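Local coordinates for protein acetyltransferase (Escherichia coli, PDB 7BYY) that acts as a toxin that acetylates aminoacyl-tRNAs, probably by moving the acetyl group of acetyl-CoA onto the amino group of the charged amino acid, at residues T74-E79 with V97-M102; S52-K57 with I70-A75. The protein carries 1 engineered substitution. All coordinates share one frame; numbering follows the deposited sequence.

How the contacts relate
Both contacts are antiparallel pairings of strand 67-79 within the mixed sheet of the GNAT fold. Contact 2 joins it to strand 55-61 in a hairpin, and contact 1 to strand 94-105 on its other flank. Thr74 and Ala75 belong to both. Contact 2 is the more buried: small residues and Phe73 lie between helices 35-50 and 114-132, and apolar packing dominates. Contact 1 is only partly buried, and its chemistry is more polar, with an arginine laid on a tyrosine and bonded to a threonine. The two contacts meet where Thr72 faces Val101 and Met102, and both reach the second subunit.

Contact 1: residues T74-E79 with V97-M102; sequences TAYSLE and VVRLVM
In both Arg99 and Tyr76 the CG atom is anti to the backbone N (chi1 176° and -162°), and the arginine chain then bends at its third torsion, laying the guanidinium over one face of the tyrosine ring. Tyr76 stands on strand 67-79 and Arg99 on the antiparallel strand 94-105 of the GNAT sheet. The two planes are 22° apart, and Arg99 CZ is 4.5 Å from the centroid of the Tyr76 ring, a cation-pi stack. Arginine suits the place because its flat, charged end can pack on an aromatic face while its N-H groups still point outward to acceptors. The aliphatic part helps too, with Arg99 CB 3.7 Å from Tyr76 CB.

Underneath, Thr74-Arg99 and Tyr76-Val97 are hydrogen-bonded pairs two residues apart along each strand, which puts all four side chains on one face of the sheet. Val97 N gives Tyr76 O a nearly straight bond of 2.9 Å. Past this pair the ladder continues, Leu78 bonding through its backbone to Ile95, and Leu78 CD1 packs on Val97 CG2 at 3.7 Å. Ala75 and Val98 turn to the opposite face, where both meet Leu133 of the second subunit. Val101 CG1 lies over the guanidinium face opposite Tyr76. At the guanidinium edge, Thr74 OG1 accepts a bond from Arg99 NH2 at 3.2 Å and itself donates to Ala75 O, from above that carbonyl's plane.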
ATOM      1  N   THR A  74       3.859   7.359  -1.669  1.00 33.64           N
ATOM      2  CA  THR A  74       3.817   6.612  -0.417  1.00 33.05           C
ATOM      3  C   THR A  74       2.471   5.909  -0.293  1.00 32.13           C
ATOM      4  O   THR A  74       1.608   6.007  -1.170  1.00 31.42           O
ATOM      5  CB  THR A  74       4.034   7.524   0.800  1.00 35.41           C
ATOM      6  OG1 THR A  74       2.835   8.267   1.060  1.00 35.38           O
ATOM      7  CG2 THR A  74       5.174   8.498   0.563  1.00 37.08           C
ATOM      8  N   ALA A  75       2.293   5.196   0.813  1.00 34.95           N
ATOM      9  CA  ALA A  75       0.992   4.648   1.171  1.00 36.86           C
ATOM     10  C   ALA A  75       0.245   5.642   2.051  1.00 38.26           C
ATOM     11  O   ALA A  75       0.847   6.384   2.831  1.00 41.15           O
ATOM     12  CB  ALA A  75       1.139   3.307   1.893  1.00 35.61           C
ATOM     13  N   TYR A  76      -1.078   5.654   1.917  1.00 38.14           N
ATOM     14  CA  TYR A  76      -1.881   6.685   2.556  1.00 41.92           C
ATOM     15  C   TYR A  76      -3.303   6.170   2.724  1.00 44.19           C
ATOM     16  O   TYR A  76      -3.750   5.280   1.998  1.00 45.44           O
ATOM     17  CB  TYR A  76      -1.862   7.980   1.737  1.00 45.34           C
ATOM     18  CG  TYR A  76      -2.301   9.214   2.488  1.00 51.59           C
ATOM     19  CD1 TYR A  76      -1.859   9.459   3.781  1.00 55.16           C
ATOM     20  CD2 TYR A  76      -3.147  10.143   1.898  1.00 54.80           C
ATOM     21  CE1 TYR A  76      -2.258  10.592   4.467  1.00 59.81           C
ATOM     22  CE2 TYR A  76      -3.547  11.279   2.574  1.00 58.04           C
ATOM     23  CZ  TYR A  76      -3.101  11.498   3.858  1.00 61.86           C
ATOM     24  OH  TYR A  76      -3.501  12.627   4.536  1.00 66.87           O
ATOM     25  N   SER A  77      -4.007   6.743   3.698  1.00 46.94           N
ATOM     26  CA  SER A  77      -5.389   6.375   3.967  1.00 49.87           C
ATOM     27  C   SER A  77      -6.202   7.633   4.226  1.00 51.69           C
ATOM     28  O   SER A  77      -5.713   8.582   4.846  1.00 49.25           O
ATOM     29  CB  SER A  77      -5.497   5.416   5.163  1.00 52.71           C
ATOM     30  OG  SER A  77      -5.133   6.056   6.375  1.00 56.97           O
ATOM     31  N   LEU A  78      -7.446   7.632   3.747  1.00 54.74           N
ATOM     32  CA  LEU A  78      -8.349   8.764   3.882  1.00 55.43           C
ATOM     33  C   LEU A  78      -9.677   8.302   4.462  1.00 57.98           C
ATOM     34  O   LEU A  78     -10.078   7.148   4.292  1.00 57.79           O
ATOM     35  CB  LEU A  78      -8.607   9.444   2.535  1.00 54.18           C
ATOM     36  CG  LEU A  78      -7.395   9.843   1.700  1.00 55.00           C
ATOM     37  CD1 LEU A  78      -7.706   9.705   0.219  1.00 54.75           C
ATOM     38  CD2 LEU A  78      -6.977  11.263   2.030  1.00 57.04           C
ATOM     39  N   GLU A  79     -10.357   9.218   5.144  1.00 62.11           N
ATOM     40  CA  GLU A  79     -11.715   8.963   5.594  1.00 67.15           C
ATOM     41  C   GLU A  79     -12.682   9.065   4.420  1.00 67.10           C
ATOM     42  O   GLU A  79     -12.437   9.782   3.445  1.00 64.96           O
ATOM     43  CB  GLU A  79     -12.117   9.950   6.690  1.00 74.20           C
ATOM     44  CG  GLU A  79     -11.032  10.213   7.722  1.00 78.48           C
ATOM     45  CD  GLU A  79     -11.253  11.510   8.479  1.00 85.62           C
ATOM     46  OE1 GLU A  79     -12.357  11.696   9.037  1.00 89.61           O
ATOM     47  OE2 GLU A  79     -10.324  12.348   8.512  1.00 86.91           O
ATOM     48  N   VAL A  97      -5.404   4.262  -0.166  1.00 32.75           N
ATOM     49  CA  VAL A  97      -5.023   4.737  -1.492  1.00 33.22           C
ATOM     50  C   VAL A  97      -3.506   4.860  -1.559  1.00 30.34           C
ATOM     51  O   VAL A  97      -2.804   4.778  -0.550  1.00 30.60           O
ATOM     52  CB  VAL A  97      -5.665   6.098  -1.851  1.00 33.32           C
ATOM     53  CG1 VAL A  97      -7.189   6.009  -1.855  1.00 31.90           C
ATOM     54  CG2 VAL A  97      -5.170   7.184  -0.904  1.00 32.17           C
ATOM     55  N   VAL A  98      -3.006   5.074  -2.770  1.00 28.28           N
ATOM     56  CA  VAL A  98      -1.612   5.434  -2.991  1.00 30.90           C
ATOM     57  C   VAL A  98      -1.556   6.939  -3.211  1.00 35.76           C
ATOM     58  O   VAL A  98      -2.234   7.467  -4.099  1.00 37.34           O
ATOM     59  CB  VAL A  98      -1.013   4.675  -4.183  1.00 27.65           C
ATOM     60  CG1 VAL A  98       0.321   5.293  -4.582  1.00 25.60           C
ATOM     61  CG2 VAL A  98      -0.846   3.201  -3.841  1.00 29.39           C
ATOM     62  N   ARG A  99      -0.765   7.637  -2.402  1.00 36.69           N
ATOM     63  CA  ARG A  99      -0.649   9.082  -2.530  1.00 39.35           C
ATOM     64  C   ARG A  99       0.519   9.439  -3.439  1.00 39.95           C
ATOM     65  O   ARG A  99       1.637   8.951  -3.248  1.00 39.90           O
ATOM     66  CB  ARG A  99      -0.466   9.754  -1.169  1.00 42.27           C
ATOM     67  CG  ARG A  99      -0.248  11.255  -1.287  1.00 46.95           C
ATOM     68  CD  ARG A  99      -0.119  11.929   0.059  1.00 53.73           C
ATOM     69  NE  ARG A  99       0.768  11.192   0.947  1.00 60.47           N
ATOM     70  CZ  ARG A  99       1.416  11.734   1.972  1.00 65.48           C
ATOM     71  NH1 ARG A  99       1.276  13.029   2.232  1.00 64.70           N
ATOM     72  NH2 ARG A  99       2.203  10.979   2.734  1.00 67.57           N
ATOM     73  N   LEU A 100       0.249  10.288  -4.429  1.00 36.89           N
ATOM     74  CA  LEU A 100       1.291  10.886  -5.255  1.00 36.12           C
ATOM     75  C   LEU A 100       1.722  12.182  -4.583  1.00 39.68           C
ATOM     76  O   LEU A 100       0.948  13.143  -4.516  1.00 43.49           O
ATOM     77  CB  LEU A 100       0.781  11.136  -6.672  1.00 36.04           C
ATOM     78  CG  LEU A 100       1.836  11.487  -7.720  1.00 37.95           C
ATOM     79  CD1 LEU A 100       2.817  10.345  -7.863  1.00 38.50           C
ATOM     80  CD2 LEU A 100       1.190  11.803  -9.057  1.00 38.98           C
ATOM     81  N   VAL A 101       2.947  12.209  -4.065  1.00 39.68           N
ATOM     82  CA  VAL A 101       3.404  13.362  -3.300  1.00 45.51           C
ATOM     83  C   VAL A 101       4.269  14.314  -4.120  1.00 53.08           C
ATOM     84  O   VAL A 101       4.399  15.489  -3.745  1.00 56.73           O
ATOM     85  CB  VAL A 101       4.150  12.915  -2.024  1.00 42.65           C
ATOM     86  CG1 VAL A 101       3.391  11.789  -1.339  1.00 38.92           C
ATOM     87  CG2 VAL A 101       5.565  12.488  -2.345  1.00 43.27           C
ATOM     88  N   MET A 102       4.842  13.857  -5.231  1.00 57.47           N
ATOM     89  CA  MET A 102       5.697  14.715  -6.037  1.00 58.49           C
ATOM     90  C   MET A 102       5.810  14.142  -7.437  1.00 57.89           C
ATOM     91  O   MET A 102       5.941  12.927  -7.607  1.00 60.66           O
ATOM     92  CB  MET A 102       7.091  14.856  -5.418  1.00 59.42           C
ATOM     93  CG  MET A 102       7.330  16.185  -4.743  1.00 64.00           C
ATOM     94  SD  MET A 102       8.915  16.241  -3.896  1.00 68.41           S
ATOM     95  CE  MET A 102       8.674  14.971  -2.654  1.00 65.99           C
TER

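Contact 2: residues S52-K57 with I70-A75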
ATOM      1  N   SER A  52      12.904   4.253   3.321  1.00 45.03           N
ATOM      2  CA  SER A  52      11.639   3.785   2.755  1.00 41.74           C
ATOM      3  C   SER A  52      10.492   4.683   3.211  1.00 41.88           C
ATOM      4  O   SER A  52       9.411   4.215   3.575  1.00 41.88           O
ATOM      5  CB  SER A  52      11.364   2.313   3.089  1.00 37.93           C
ATOM      6  OG  SER A  52      10.888   2.160   4.413  1.00 37.48           O
ATOM      7  N   ASP A  53      10.749   5.996   3.215  1.00 41.21           N
ATOM      8  CA  ASP A  53       9.687   6.979   3.379  1.00 40.78           C
ATOM      9  C   ASP A  53       8.798   7.062   2.147  1.00 37.86           C
ATOM     10  O   ASP A  53       7.660   7.530   2.247  1.00 35.76           O
ATOM     11  CB  ASP A  53      10.279   8.361   3.662  1.00 45.29           C
ATOM     12  CG  ASP A  53      10.949   8.450   5.017  1.00 50.84           C
ATOM     13  OD1 ASP A  53      10.283   8.167   6.035  1.00 53.04           O
ATOM     14  OD2 ASP A  53      12.145   8.811   5.064  1.00 53.23           O
ATOM     15  N   CYS A  54       9.296   6.625   0.993  1.00 36.32           N
ATOM     16  CA  CYS A  54       8.567   6.691  -0.265  1.00 34.24           C
ATOM     17  C   CYS A  54       9.291   5.819  -1.280  1.00 33.16           C
ATOM     18  O   CYS A  54      10.433   5.402  -1.066  1.00 34.77           O
ATOM     19  CB  CYS A  54       8.457   8.130  -0.781  1.00 34.91           C
ATOM     20  SG  CYS A  54      10.039   8.879  -1.277  1.00 34.58           S
ATOM     21  N   ALA A  55       8.608   5.550  -2.388  1.00 30.26           N
ATOM     22  CA  ALA A  55       9.225   4.978  -3.573  1.00 33.43           C
ATOM     23  C   ALA A  55       9.297   6.040  -4.660  1.00 37.14           C
ATOM     24  O   ALA A  55       8.485   6.969  -4.695  1.00 36.79           O
ATOM     25  CB  ALA A  55       8.450   3.764  -4.083  1.00 35.63           C
ATOM     26  N   ALA A  56      10.277   5.898  -5.549  1.00 40.16           N
ATOM     27  CA  ALA A  56      10.538   6.895  -6.576  1.00 40.73           C
ATOM     28  C   ALA A  56      10.591   6.244  -7.949  1.00 42.46           C
ATOM     29  O   ALA A  56      11.179   5.171  -8.120  1.00 41.02           O
ATOM     30  CB  ALA A  56      11.852   7.638  -6.308  1.00 42.94           C
ATOM     31  N   LYS A  57       9.971   6.905  -8.922  1.00 45.20           N
ATOM     32  CA  LYS A  57      10.038   6.522 -10.325  1.00 45.23           C
ATOM     33  C   LYS A  57      10.803   7.594 -11.086  1.00 46.06           C
ATOM     34  O   LYS A  57      10.497   8.785 -10.963  1.00 47.51           O
ATOM     35  CB  LYS A  57       8.638   6.347 -10.915  1.00 48.01           C
ATOM     36  CG  LYS A  57       8.167   4.910 -10.953  1.00 53.79           C
ATOM     37  CD  LYS A  57       8.927   4.111 -11.999  1.00 59.31           C
ATOM     38  CE  LYS A  57       8.958   2.635 -11.638  1.00 60.54           C
ATOM     39  NZ  LYS A  57       7.626   2.165 -11.168  1.00 60.95           N
ATOM     40  N   ILE A  70      11.079  12.971 -12.088  1.00 38.34           N
ATOM     41  CA  ILE A  70      11.028  12.186 -10.864  1.00 39.53           C
ATOM     42  C   ILE A  70       9.574  12.075 -10.426  1.00 39.41           C
ATOM     43  O   ILE A  70       8.716  12.869 -10.819  1.00 34.73           O
ATOM     44  CB  ILE A  70      11.889  12.797  -9.734  1.00 40.68           C
ATOM     45  CG1 ILE A  70      12.363  11.708  -8.771  1.00 37.98           C
ATOM     46  CG2 ILE A  70      11.112  13.874  -8.989  1.00 42.94           C
ATOM     47  CD1 ILE A  70      13.330  10.732  -9.387  1.00 38.46           C
ATOM     48  N   CYS A  71       9.305  11.065  -9.601  1.00 41.33           N
ATOM     49  CA  CYS A  71       7.943  10.814  -9.145  1.00 40.07           C
ATOM     50  C   CYS A  71       8.007   9.986  -7.870  1.00 38.73           C
ATOM     51  O   CYS A  71       8.376   8.809  -7.921  1.00 40.95           O
ATOM     52  CB  CYS A  71       7.148  10.097 -10.225  1.00 38.51           C
ATOM     53  SG  CYS A  71       5.606   9.425  -9.631  1.00 38.32           S
ATOM     54  N   THR A  72       7.639  10.585  -6.741  1.00 35.88           N
ATOM     55  CA  THR A  72       7.673   9.905  -5.453  1.00 37.23           C
ATOM     56  C   THR A  72       6.260   9.693  -4.925  1.00 40.09           C
ATOM     57  O   THR A  72       5.364  10.514  -5.143  1.00 42.15           O
ATOM     58  CB  THR A  72       8.491  10.690  -4.423  1.00 38.83           C
ATOM     59  OG1 THR A  72       7.955  12.010  -4.287  1.00 38.76           O
ATOM     60  CG2 THR A  72       9.950  10.783  -4.853  1.00 40.59           C
ATOM     61  N   PHE A  73       6.074   8.582  -4.214  1.00 40.12           N
ATOM     62  CA  PHE A  73       4.749   8.189  -3.759  1.00 38.02           C
ATOM     63  C   PHE A  73       4.885   7.316  -2.519  1.00 35.81           C
ATOM     64  O   PHE A  73       5.896   6.634  -2.333  1.00 37.41           O
ATOM     65  CB  PHE A  73       3.989   7.447  -4.862  1.00 36.55           C
ATOM     66  CG  PHE A  73       4.786   6.352  -5.511  1.00 36.43           C
ATOM     67  CD1 PHE A  73       5.665   6.634  -6.545  1.00 35.30           C
ATOM     68  CD2 PHE A  73       4.656   5.040  -5.086  1.00 37.42           C
ATOM     69  CE1 PHE A  73       6.400   5.628  -7.143  1.00 34.63           C
ATOM     70  CE2 PHE A  73       5.386   4.029  -5.683  1.00 35.89           C
ATOM     71  CZ  PHE A  73       6.260   4.324  -6.714  1.00 34.14           C
ATOM     72  N   THR A  74       3.859   7.359  -1.669  1.00 33.64           N
ATOM     73  CA  THR A  74       3.817   6.612  -0.417  1.00 33.05           C
ATOM     74  C   THR A  74       2.471   5.909  -0.293  1.00 32.13           C
ATOM     75  O   THR A  74       1.608   6.007  -1.170  1.00 31.42           O
ATOM     76  CB  THR A  74       4.034   7.524   0.800  1.00 35.41           C
ATOM     77  OG1 THR A  74       2.835   8.267   1.060  1.00 35.38           O
ATOM     78  CG2 THR A  74       5.174   8.498   0.563  1.00 37.08           C
ATOM     79  N   ALA A  75       2.293   5.196   0.813  1.00 34.95           N
ATOM     80  CA  ALA A  75       0.992   4.648   1.171  1.00 36.86           C
ATOM     81  C   ALA A  75       0.245   5.642   2.051  1.00 38.26           C
ATOM     82  O   ALA A  75       0.847   6.384   2.831  1.00 41.15           O
ATOM     83  CB  ALA A  75       1.139   3.307   1.893  1.00 35.61           C
TER
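The ring of Phe73 lies against Ala55, presenting one face to the alanine's carbonyl oxygen: Ala55 O sits 3.3 Å above the ring plane, toward its rim, while Ala55 CB packs on Phe73 CE2 at 3.5 Å. A first torsion of 49° puts Phe73 CG between its own backbone N and carbonyl carbon, folding the ring back against the neighbouring strand. Alanine fits here because a single methyl lets the broad ring come close to the backbone. The same two residues form a hydrogen-bonded pair, with Ala55 N to Phe73 O and Phe73 N to Ala55 O both 2.9 Å, so the backbone fixes the spot where ring and methyl meet. Beyond the ring, Phe122 and His125 of helix 114-132 continue the aromatic packing.

On the other face of the sheet, Ala56 and Thr72 are a non-hydrogen-bonded pair, and Ala56 CB faces Thr72 CG2 at 4.0 Å. Cys54 SG lies beside Thr72, 3.9 Å from its CB; cysteine and threonine are compact enough to fit under helix 35-50, whose Phe40 touches Thr72 and whose Val49 touches Cys54. Two residues along the strand from Thr72, Thr74 CG2 packs against Cys54 CB at 3.6 Å.

Helix 35-50 ends in a Schellman motif with Ser52, at positive phi, as its C-prime residue, and the chain turns through Asp53 into the strand. The carboxylate of Asp53 points to the second subunit, where Lys136 forms a salt bridge with OD1. Lys57 N also bonds to Cys71 O at 2.7 Å. Strands 55-61 and 67-79 thus form an antiparallel beta hairpin of the GNAT sheet, covered by a helix on each face.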